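Local coordinates for protein HP0958 (PDB 3NA7) that probably acts in flagellar biogenesis and export, as a chaperone and post-transcriptional regulator built from a coiled-coil hairpin and a zinc ribbon, at residues T72-M83 against L95-S106. Numbering follows the deposited sequence.
Sequences TNAKIASIQKKM and LNIEEDIAKERS
The side-chain amide of Q80 and the carboxylate of E99 stand almost perpendicular. Q80 NE2 donates to E99 OE1 at 3.0 Å, the acceptor lying close to the amide plane, whereas the N-H descends on the carboxylate from above, 42° out of its plane. M83 SD lies over the same carboxylate face, 4.0 Å from E99 OE2. E99 spans the gap because CG is anti to its backbone N (chi1 -175°) and the chain beyond is extended. On the far flank the E98 chain, bent at chi2, crosses I79 at about a right angle and brings E98 OE2 to 3.7 Å from I79 CD1; K75 crosses E98 in the same manner, and its NZ, 4.4 Å from E98 OE2, offers a longer-range attraction but no salt bridge.

Between these polar flanks runs the seam of an antiparallel coiled-coil hairpin, near the tip remote from the zinc ribbon; the axes of the two segments come within 9.3 Å, their N-to-C directions 160° apart. I79 illustrates knobs-into-holes packing: its side chain fills the hole formed by L95, E98, E99 and A102. Toward S106, I76 CG1 packs on the methyl of A102, CB, at 3.7 Å, and its CD1 reaches on to the A102 carbonyl. Toward the turn, M83 and L95 slide past one another in opposite senses, M83 CG lying 3.9 Å from L95 CB, beside N96, whose side chain lies near a bound magnesium ion. At the other end T72 CG2 rests 3.2 Å from A102 O, beside S106 CB, while its hydroxyl bonds to the T68 carbonyl; N73 ND2 adds a weak hydrogen bond to S106 OG.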
loop_
_atom_site.group_PDB
_atom_site.type_symbol
_atom_site.label_atom_id
_atom_site.label_comp_id
_atom_site.label_asym_id
_atom_site.label_seq_id
_atom_site.Cartn_x
_atom_site.Cartn_y
_atom_site.Cartn_z
ATOM N N THR A 72 -2.593 42.149 27.411
ATOM C CA THR A 72 -3.810 42.944 27.290
ATOM C C THR A 72 -4.386 43.309 28.653
ATOM O O THR A 72 -4.749 44.457 28.878
ATOM C CB THR A 72 -4.829 42.223 26.377
ATOM O OG1 THR A 72 -4.214 42.053 25.109
ATOM C CG2 THR A 72 -6.093 43.028 26.176
ATOM N N ASN A 73 -4.451 42.327 29.549
ATOM C CA ASN A 73 -4.962 42.519 30.907
ATOM C C ASN A 73 -4.084 43.464 31.722
ATOM O O ASN A 73 -4.607 44.274 32.496
ATOM C CB ASN A 73 -5.133 41.169 31.631
ATOM C CG ASN A 73 -6.279 40.325 31.048
ATOM O OD1 ASN A 73 -6.352 39.103 31.260
ATOM N ND2 ASN A 73 -7.169 40.970 30.318
ATOM N N ALA A 74 -2.764 43.381 31.534
ATOM C CA ALA A 74 -1.838 44.353 32.148
ATOM C C ALA A 74 -2.115 45.761 31.626
ATOM O O ALA A 74 -2.057 46.738 32.383
ATOM C CB ALA A 74 -0.386 43.974 31.885
ATOM N N LYS A 75 -2.428 45.869 30.338
ATOM C CA LYS A 75 -2.781 47.172 29.763
ATOM C C LYS A 75 -4.094 47.696 30.368
ATOM O O LYS A 75 -4.204 48.863 30.766
ATOM C CB LYS A 75 -2.845 47.082 28.238
ATOM C CG LYS A 75 -3.201 48.376 27.532
ATOM C CD LYS A 75 -2.053 49.373 27.527
ATOM C CE LYS A 75 -2.582 50.784 27.312
ATOM N NZ LYS A 75 -1.628 51.815 27.842
ATOM N N ILE A 76 -5.083 46.818 30.486
ATOM C CA ILE A 76 -6.331 47.198 31.161
ATOM C C ILE A 76 -6.039 47.761 32.560
ATOM O O ILE A 76 -6.402 48.908 32.852
ATOM C CB ILE A 76 -7.354 46.046 31.169
ATOM C CG1 ILE A 76 -7.759 45.710 29.714
ATOM C CG2 ILE A 76 -8.581 46.438 31.978
ATOM C CD1 ILE A 76 -8.586 44.414 29.510
ATOM N N ALA A 77 -5.360 46.966 33.394
ATOM C CA ALA A 77 -4.898 47.395 34.719
ATOM C C ALA A 77 -4.209 48.767 34.682
ATOM O O ALA A 77 -4.512 49.668 35.480
ATOM C CB ALA A 77 -3.969 46.343 35.316
ATOM N N SER A 78 -3.288 48.934 33.740
ATOM C CA SER A 78 -2.586 50.202 33.623
ATOM C C SER A 78 -3.510 51.379 33.248
ATOM O O SER A 78 -3.293 52.501 33.693
ATOM C CB SER A 78 -1.441 50.093 32.631
ATOM O OG SER A 78 -1.043 51.394 32.242
ATOM N N ILE A 79 -4.521 51.121 32.418
ATOM C CA ILE A 79 -5.480 52.162 32.041
ATOM C C ILE A 79 -6.352 52.555 33.222
ATOM O O ILE A 79 -6.631 53.730 33.420
ATOM C CB ILE A 79 -6.387 51.739 30.856
ATOM C CG1 ILE A 79 -5.566 51.615 29.575
ATOM C CG2 ILE A 79 -7.535 52.753 30.659
ATOM C CD1 ILE A 79 -6.279 50.897 28.443
ATOM N N GLN A 80 -6.786 51.567 33.988
ATOM C CA GLN A 80 -7.642 51.781 35.146
ATOM C C GLN A 80 -6.909 52.556 36.229
ATOM O O GLN A 80 -7.481 53.466 36.845
ATOM C CB GLN A 80 -8.154 50.448 35.687
ATOM C CG GLN A 80 -9.122 49.790 34.714
ATOM C CD GLN A 80 -9.601 48.428 35.132
ATOM O OE1 GLN A 80 -9.128 47.842 36.107
ATOM N NE2 GLN A 80 -10.553 47.906 34.384
ATOM N N LYS A 81 -5.642 52.209 36.449
ATOM C CA LYS A 81 -4.830 52.931 37.418
ATOM C C LYS A 81 -4.777 54.406 37.034
ATOM O O LYS A 81 -4.965 55.270 37.884
ATOM C CB LYS A 81 -3.422 52.329 37.524
ATOM C CG LYS A 81 -2.590 52.857 38.701
ATOM C CD LYS A 81 -1.363 51.961 38.938
ATOM C CE LYS A 81 -0.419 52.526 39.988
ATOM N NZ LYS A 81 0.044 53.900 39.631
ATOM N N LYS A 82 -4.553 54.690 35.751
ATOM C CA LYS A 82 -4.553 56.067 35.231
ATOM C C LYS A 82 -5.863 56.810 35.443
ATOM O O LYS A 82 -5.857 58.028 35.659
ATOM C CB LYS A 82 -4.174 56.089 33.750
ATOM C CG LYS A 82 -2.684 56.293 33.506
ATOM C CD LYS A 82 -2.204 55.606 32.227
ATOM C CE LYS A 82 -0.696 55.776 32.051
ATOM N NZ LYS A 82 -0.050 54.508 31.582
ATOM N N MET A 83 -6.978 56.085 35.385
ATOM C CA MET A 83 -8.290 56.684 35.612
ATOM C C MET A 83 -8.419 57.106 37.072
ATOM O O MET A 83 -9.041 58.120 37.368
ATOM C CB MET A 83 -9.449 55.737 35.245
ATOM C CG MET A 83 -9.307 54.999 33.916
ATOM S SD MET A 83 -10.764 54.180 33.199
ATOM C CE MET A 83 -11.664 53.549 34.606
ATOM N N LEU A 95 -10.420 57.645 28.536
ATOM C CA LEU A 95 -9.836 56.419 29.051
ATOM C C LEU A 95 -10.849 55.294 29.129
ATOM O O LEU A 95 -10.454 54.129 29.064
ATOM C CB LEU A 95 -9.186 56.633 30.426
ATOM C CG LEU A 95 -7.914 57.484 30.484
ATOM C CD1 LEU A 95 -7.614 57.908 31.914
ATOM C CD2 LEU A 95 -6.734 56.753 29.885
ATOM N N ASN A 96 -12.136 55.625 29.275
ATOM C CA ASN A 96 -13.176 54.585 29.362
ATOM C C ASN A 96 -13.232 53.855 28.021
ATOM O O ASN A 96 -13.503 52.660 27.965
ATOM C CB ASN A 96 -14.553 55.170 29.708
ATOM C CG ASN A 96 -15.195 54.512 30.945
ATOM O OD1 ASN A 96 -15.841 53.460 30.867
ATOM N ND2 ASN A 96 -15.028 55.168 32.106
ATOM N N ILE A 97 -12.959 54.606 26.954
ATOM C CA ILE A 97 -13.026 54.125 25.587
ATOM C C ILE A 97 -11.740 53.356 25.235
ATOM O O ILE A 97 -11.805 52.279 24.643
ATOM C CB ILE A 97 -13.348 55.292 24.618
ATOM C CG1 ILE A 97 -14.810 55.738 24.826
ATOM C CG2 ILE A 97 -13.094 54.902 23.167
ATOM C CD1 ILE A 97 -15.254 56.950 24.010
ATOM N N GLU A 98 -10.589 53.903 25.631
ATOM C CA GLU A 98 -9.298 53.209 25.579
ATOM C C GLU A 98 -9.445 51.834 26.228
ATOM O O GLU A 98 -9.037 50.801 25.681
ATOM C CB GLU A 98 -8.276 54.007 26.384
ATOM C CG GLU A 98 -6.987 54.403 25.661
ATOM C CD GLU A 98 -6.259 53.232 25.048
ATOM O OE1 GLU A 98 -6.787 52.651 24.072
ATOM O OE2 GLU A 98 -5.146 52.905 25.521
ATOM N N GLU A 99 -10.052 51.838 27.400
ATOM C CA GLU A 99 -10.284 50.627 28.150
ATOM C C GLU A 99 -11.223 49.704 27.391
ATOM O O GLU A 99 -10.993 48.499 27.334
ATOM C CB GLU A 99 -10.844 50.969 29.527
ATOM C CG GLU A 99 -11.023 49.792 30.453
ATOM C CD GLU A 99 -12.085 50.070 31.487
ATOM O OE1 GLU A 99 -12.362 49.189 32.326
ATOM O OE2 GLU A 99 -12.668 51.181 31.445
ATOM N N ASP A 100 -12.268 50.263 26.789
ATOM C CA ASP A 100 -13.215 49.439 26.009
ATOM C C ASP A 100 -12.607 48.674 24.828
ATOM O O ASP A 100 -12.988 47.538 24.578
ATOM C CB ASP A 100 -14.391 50.288 25.538
ATOM C CG ASP A 100 -15.462 50.434 26.604
ATOM O OD1 ASP A 100 -15.688 49.463 27.377
ATOM O OD2 ASP A 100 -16.085 51.510 26.641
ATOM N N ILE A 101 -11.674 49.296 24.111
ATOM C CA ILE A 101 -10.950 48.634 23.019
ATOM C C ILE A 101 -10.121 47.490 23.590
ATOM O O ILE A 101 -10.103 46.383 23.050
ATOM C CB ILE A 101 -10.059 49.647 22.207
ATOM C CG1 ILE A 101 -10.886 50.390 21.152
ATOM C CG2 ILE A 101 -8.906 48.957 21.502
ATOM C CD1 ILE A 101 -11.175 51.820 21.492
ATOM N N ALA A 102 -9.441 47.769 24.694
ATOM C CA ALA A 102 -8.592 46.780 25.335
ATOM C C ALA A 102 -9.406 45.599 25.871
ATOM O O ALA A 102 -8.970 44.466 25.756
ATOM C CB ALA A 102 -7.777 47.428 26.443
ATOM N N LYS A 103 -10.580 45.871 26.446
ATOM C CA LYS A 103 -11.543 44.819 26.843
ATOM C C LYS A 103 -11.960 43.944 25.680
ATOM O O LYS A 103 -12.033 42.726 25.822
ATOM C CB LYS A 103 -12.810 45.416 27.460
ATOM C CG LYS A 103 -12.864 45.383 28.992
ATOM C CD LYS A 103 -14.008 46.281 29.537
ATOM C CE LYS A 103 -14.722 45.643 30.740
ATOM N NZ LYS A 103 -13.774 45.017 31.723
ATOM N N GLU A 104 -12.257 44.559 24.536
ATOM C CA GLU A 104 -12.640 43.794 23.362
ATOM C C GLU A 104 -11.525 42.883 22.892
ATOM O O GLU A 104 -11.791 41.744 22.547
ATOM C CB GLU A 104 -13.148 44.675 22.210
ATOM C CG GLU A 104 -14.610 44.442 21.860
ATOM C CD GLU A 104 -14.977 42.971 21.594
ATOM O OE1 GLU A 104 -14.588 42.370 20.556
ATOM O OE2 GLU A 104 -15.707 42.406 22.429
ATOM N N ARG A 105 -10.281 43.363 22.912
ATOM C CA ARG A 105 -9.157 42.532 22.479
ATOM C C ARG A 105 -8.992 41.353 23.436
ATOM O O ARG A 105 -8.759 40.222 23.016
ATOM C CB ARG A 105 -7.866 43.348 22.344
ATOM C CG ARG A 105 -7.972 44.487 21.303
ATOM C CD ARG A 105 -6.637 45.135 20.986
ATOM N NE ARG A 105 -6.674 45.687 19.635
ATOM C CZ ARG A 105 -6.535 46.973 19.324
ATOM N NH1 ARG A 105 -6.309 47.884 20.265
ATOM N NH2 ARG A 105 -6.613 47.350 18.056
ATOM N N SER A 106 -9.184 41.609 24.724
ATOM C CA SER A 106 -9.136 40.530 25.700
ATOM C C SER A 106 -10.302 39.533 25.493
ATOM O O SER A 106 -10.103 38.318 25.634
ATOM C CB SER A 106 -9.065 41.086 27.124
ATOM O OG SER A 106 -9.642 40.185 28.038
#